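Local coordinates for putative nucleolar GTP-binding protein 1 (Plasmodium falciparum, PDB 2QU8), which binds GDP through a Ras-like G domain and is probably a GTPase of the nucleolar GTP-binding protein 1 (NOG1) family, at residues I108-I112 with L202-Q207; I25-K29 with L105-N109. One frame throughout, in Å; residues are numbered along the deposited sequence.

Overall arrangement
Both contacts use the loop that joins helix 96-106 to strand 110-117, sharing Ile-108 and Asn-109, and their centres lie about 10 Å apart. Interaction 1 carries this connection onto the long C-terminal helix 192-222, which packs on the sheet of the G domain; interaction 2 ties it to the loop leading into strand 30-35. Asn-109 joins the two, because one end of its amide serves each. Strands 30-35 and 110-117 are parallel neighbours, and both contacts lie at the end where these strands begin. The probable P-loop, with Gly-36, Gly-41, Lys-42 and Ser-43, follows the other end of strand 30-35, and GDP is bound at that end of the sheet, away from both contacts.

Interaction 1. Residues I108-I112 with L202-Q207; sequences INGVI and LLKNDQ
Gln-207 reaches from the helix with an extended side chain and gives its NE2 to OD1 of Asn-109 at 2.7 Å. The bond is short but bent, with an N-H...O angle of 134°. It meets the oxygen in its carbonyl plane, on a lone pair, while the two amide planes stand 49° apart. NE2 of Gln-207 is also 3.3 Å from ND2 of Asn-109, but both are donors and no bond joins them.

One turn earlier in the helix, Leu-203 packs against the same asparagine and the residues that follow it. Its CD2 lies 3.8 Å from OD1 of Asn-109 and 4.1 Å from C of Gly-110, so one methyl covers the start of the strand at a residue that has no side chain. Val-111 points at the helix, and its beta branch suits the place: the branching carbon CB meets CG of Leu-203 at 4.0 Å, while CG2, anti to the backbone N, approaches CB of Leu-202 at 4.3 Å. Valine and leucine side chains are apolar and here buried, with no polar group to satisfy.

This is the packing of a Ras-like G domain, whose C-terminal helix covers one face of the central sheet. Strand 110-112 and helix 202-207 run at 126° to each other, their axes 8.3 Å apart at closest.

Asn-109 is the central residue of an inverse gamma turn just before the strand, with a weak bond from Gly-110 N to Ile-108 O. Its CG is anti to the backbone N, which extends the amide away from the start of the strand, toward Gln-207. Backbone bonds of Val-111 to Thr-31 and Ile-33 set it in the sheet, Leu-202 also rests on Val-146 of strand 145-150, and Lys-204 NZ bonds to Tyr-78 OH.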
# COMPACT_ATOMS: atom_id res chain seq x y z
N ILE A 108 -5.41 -10.73 1.74
CA ILE A 108 -6.23 -10.06 2.77
C ILE A 108 -7.21 -9.08 2.12
O ILE A 108 -7.03 -8.71 0.96
CB ILE A 108 -5.32 -9.30 3.79
CG1 ILE A 108 -4.24 -10.21 4.38
CG2 ILE A 108 -6.14 -8.64 4.91
CD1 ILE A 108 -4.64 -11.07 5.55
N ASN A 109 -8.23 -8.67 2.87
CA ASN A 109 -9.20 -7.66 2.42
C ASN A 109 -8.56 -6.27 2.46
O ASN A 109 -8.86 -5.46 3.34
CB ASN A 109 -10.46 -7.74 3.31
CG ASN A 109 -11.52 -6.69 2.97
OD1 ASN A 109 -11.50 -6.08 1.91
ND2 ASN A 109 -12.46 -6.49 3.88
N GLY A 110 -7.68 -5.99 1.50
CA GLY A 110 -6.87 -4.77 1.56
C GLY A 110 -6.63 -3.95 0.30
O GLY A 110 -6.84 -4.43 -0.82
N VAL A 111 -6.21 -2.71 0.52
CA VAL A 111 -5.72 -1.83 -0.53
C VAL A 111 -4.23 -1.60 -0.24
O VAL A 111 -3.84 -1.53 0.91
CB VAL A 111 -6.51 -0.48 -0.53
CG1 VAL A 111 -6.41 0.22 0.83
CG2 VAL A 111 -6.03 0.45 -1.63
N ILE A 112 -3.41 -1.51 -1.29
CA ILE A 112 -1.97 -1.29 -1.09
C ILE A 112 -1.68 0.19 -1.02
O ILE A 112 -2.19 0.96 -1.83
CB ILE A 112 -1.12 -1.88 -2.26
CG1 ILE A 112 -1.60 -3.27 -2.67
CG2 ILE A 112 0.40 -1.87 -1.91
CD1 ILE A 112 -1.56 -4.33 -1.57
N LEU A 202 -10.84 3.91 -2.06
CA LEU A 202 -10.41 3.01 -3.14
C LEU A 202 -10.77 1.56 -2.81
O LEU A 202 -11.14 0.79 -3.69
CB LEU A 202 -8.90 3.10 -3.41
CG LEU A 202 -8.37 3.72 -4.71
CD1 LEU A 202 -6.94 3.23 -4.94
CD2 LEU A 202 -9.23 3.39 -5.94
N LEU A 203 -10.64 1.21 -1.53
CA LEU A 203 -11.02 -0.11 -1.03
C LEU A 203 -12.52 -0.33 -1.21
O LEU A 203 -12.95 -1.35 -1.75
CB LEU A 203 -10.65 -0.26 0.45
CG LEU A 203 -10.07 -1.58 0.98
CD1 LEU A 203 -10.33 -1.72 2.47
CD2 LEU A 203 -10.56 -2.81 0.23
N LYS A 204 -13.32 0.64 -0.74
CA LYS A 204 -14.78 0.58 -0.87
C LYS A 204 -15.16 0.29 -2.32
O LYS A 204 -15.84 -0.69 -2.61
CB LYS A 204 -15.44 1.88 -0.40
CG LYS A 204 -15.02 2.39 0.99
CD LYS A 204 -15.58 1.56 2.15
CE LYS A 204 -14.63 0.42 2.54
NZ LYS A 204 -13.25 0.91 2.88
N ASN A 205 -14.69 1.15 -3.23
CA ASN A 205 -14.99 1.01 -4.66
C ASN A 205 -14.63 -0.35 -5.24
O ASN A 205 -15.36 -0.89 -6.07
CB ASN A 205 -14.33 2.14 -5.46
CG ASN A 205 -14.86 3.52 -5.08
OD1 ASN A 205 -14.13 4.51 -5.15
ND2 ASN A 205 -16.13 3.58 -4.66
N ASP A 206 -13.51 -0.91 -4.79
CA ASP A 206 -13.10 -2.25 -5.19
C ASP A 206 -14.00 -3.35 -4.63
O ASP A 206 -14.37 -4.26 -5.36
CB ASP A 206 -11.64 -2.52 -4.84
CG ASP A 206 -10.71 -2.04 -5.92
OD1 ASP A 206 -10.60 -0.81 -6.09
OD2 ASP A 206 -10.11 -2.90 -6.60
N GLN A 207 -14.32 -3.25 -3.34
CA GLN A 207 -15.29 -4.16 -2.72
C GLN A 207 -16.63 -4.14 -3.48
O GLN A 207 -17.19 -5.20 -3.78
CB GLN A 207 -15.50 -3.82 -1.24
CG GLN A 207 -14.55 -4.54 -0.27
CD GLN A 207 -14.54 -3.96 1.15
OE1 GLN A 207 -15.54 -3.41 1.62
NE2 GLN A 207 -13.41 -4.11 1.83

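Interaction 2. Residues I25-K29 with L105-N109; sequences INPHK and LAHIN
His-28 O receives the amide ND2 of Asn-109 at 2.9 Å in an almost straight bond, N-H...O 177°. The oxygen lies in the plane of the asparagine amide, but the donor approaches from above the plane of the backbone carbonyl of His-28, away from its lone pairs. Next to it, the backbone N of Asn-109 donates to Pro-27 O at 3.0 Å, so one residue grips two successive carbonyls of the loop by its main chain and its side chain.

An Asx turn folds the loop here and probably helps to set the direction of these carbonyls: Asn-26 OD1 accepts from His-28 N at 2.9 Å and, weakly, from Lys-29 N. Proline suits the bend between them, having no N-H that would need a partner.

Ile-108 forms the apolar half, and its two branches suit it to the task. Chi1 of -52° sets CG1 beside the backbone N and leaves CG2 anti to it; CG2 sits 3.5 Å from Pro-27 O, while the other arm brings CD1 to 3.8 Å from Pro-27 CB and 3.9 Å from Ile-25 CG2. The isoleucines cross at about a right angle, as do Ile-25 and Leu-105, where CD1 of Ile-25 meets CD2 of Leu-105 at 4.0 Å. Ile-25 also rests on Ile-81 of strand 76-82.

With OD1 of Asn-109 bonded to Gln-207, both ends of the amide are engaged, which fixes its rotation and makes a flipped amide unlikely.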
# COMPACT_ATOMS: atom_id res chain seq x y z
N ILE A 25 -3.24 -11.98 12.13
CA ILE A 25 -3.90 -10.95 11.33
C ILE A 25 -5.30 -11.44 10.98
O ILE A 25 -5.47 -12.57 10.51
CB ILE A 25 -3.13 -10.65 10.01
CG1 ILE A 25 -1.73 -10.10 10.29
CG2 ILE A 25 -3.94 -9.66 9.13
CD1 ILE A 25 -0.88 -9.89 9.03
N ASN A 26 -6.31 -10.60 11.20
CA ASN A 26 -7.63 -10.91 10.70
C ASN A 26 -7.74 -10.59 9.20
O ASN A 26 -7.67 -9.42 8.81
CB ASN A 26 -8.71 -10.18 11.49
CG ASN A 26 -10.10 -10.70 11.20
OD1 ASN A 26 -10.54 -10.72 10.05
ND2 ASN A 26 -10.79 -11.15 12.23
N PRO A 27 -7.93 -11.62 8.35
CA PRO A 27 -7.92 -11.44 6.89
C PRO A 27 -9.17 -10.75 6.34
O PRO A 27 -9.18 -10.32 5.18
CB PRO A 27 -7.83 -12.87 6.37
CG PRO A 27 -8.51 -13.68 7.42
CD PRO A 27 -8.17 -13.03 8.73
N HIS A 28 -10.21 -10.62 7.17
CA HIS A 28 -11.49 -10.06 6.74
C HIS A 28 -11.64 -8.57 7.02
O HIS A 28 -12.45 -7.89 6.39
CB HIS A 28 -12.65 -10.84 7.38
CG HIS A 28 -12.52 -12.33 7.26
ND1 HIS A 28 -12.92 -13.03 6.14
CD2 HIS A 28 -12.06 -13.26 8.13
CE1 HIS A 28 -12.70 -14.32 6.32
NE2 HIS A 28 -12.19 -14.49 7.52
N LYS A 29 -10.86 -8.05 7.97
CA LYS A 29 -10.92 -6.63 8.32
C LYS A 29 -10.36 -5.78 7.19
O LYS A 29 -9.34 -6.13 6.59
CB LYS A 29 -10.16 -6.35 9.63
CG LYS A 29 -10.53 -5.02 10.33
CD LYS A 29 -9.63 -4.71 11.53
CE LYS A 29 -10.27 -3.71 12.49
NZ LYS A 29 -9.30 -3.15 13.50
N LEU A 105 -0.50 -12.22 2.83
CA LEU A 105 -0.84 -10.81 2.96
C LEU A 105 -1.56 -10.24 1.74
O LEU A 105 -2.46 -9.42 1.87
CB LEU A 105 0.43 -10.00 3.23
CG LEU A 105 0.75 -9.78 4.70
CD1 LEU A 105 2.21 -9.44 4.88
CD2 LEU A 105 -0.15 -8.68 5.28
N ALA A 106 -1.13 -10.69 0.57
CA ALA A 106 -1.72 -10.28 -0.70
C ALA A 106 -3.16 -10.78 -0.88
O ALA A 106 -3.87 -10.30 -1.76
CB ALA A 106 -0.85 -10.75 -1.86
N HIS A 107 -3.58 -11.73 -0.05
CA HIS A 107 -4.94 -12.27 -0.10
C HIS A 107 -5.88 -11.72 0.97
O HIS A 107 -7.02 -12.17 1.09
CB HIS A 107 -4.90 -13.80 -0.04
CG HIS A 107 -4.49 -14.44 -1.33
ND1 HIS A 107 -3.17 -14.63 -1.68
CD2 HIS A 107 -5.22 -14.91 -2.37
CE1 HIS A 107 -3.11 -15.20 -2.87
NE2 HIS A 107 -4.34 -15.38 -3.31
N ILE A 108 -5.41 -10.73 1.74
CA ILE A 108 -6.23 -10.06 2.77
C ILE A 108 -7.21 -9.08 2.12
O ILE A 108 -7.03 -8.71 0.96
CB ILE A 108 -5.32 -9.30 3.79
CG1 ILE A 108 -4.24 -10.21 4.38
CG2 ILE A 108 -6.14 -8.64 4.91
CD1 ILE A 108 -4.64 -11.07 5.55
N ASN A 109 -8.23 -8.67 2.87
CA ASN A 109 -9.20 -7.66 2.42
C ASN A 109 -8.56 -6.27 2.46
O ASN A 109 -8.86 -5.46 3.34
CB ASN A 109 -10.46 -7.74 3.31
CG ASN A 109 -11.52 -6.69 2.97
OD1 ASN A 109 -11.50 -6.08 1.91
ND2 ASN A 109 -12.46 -6.49 3.88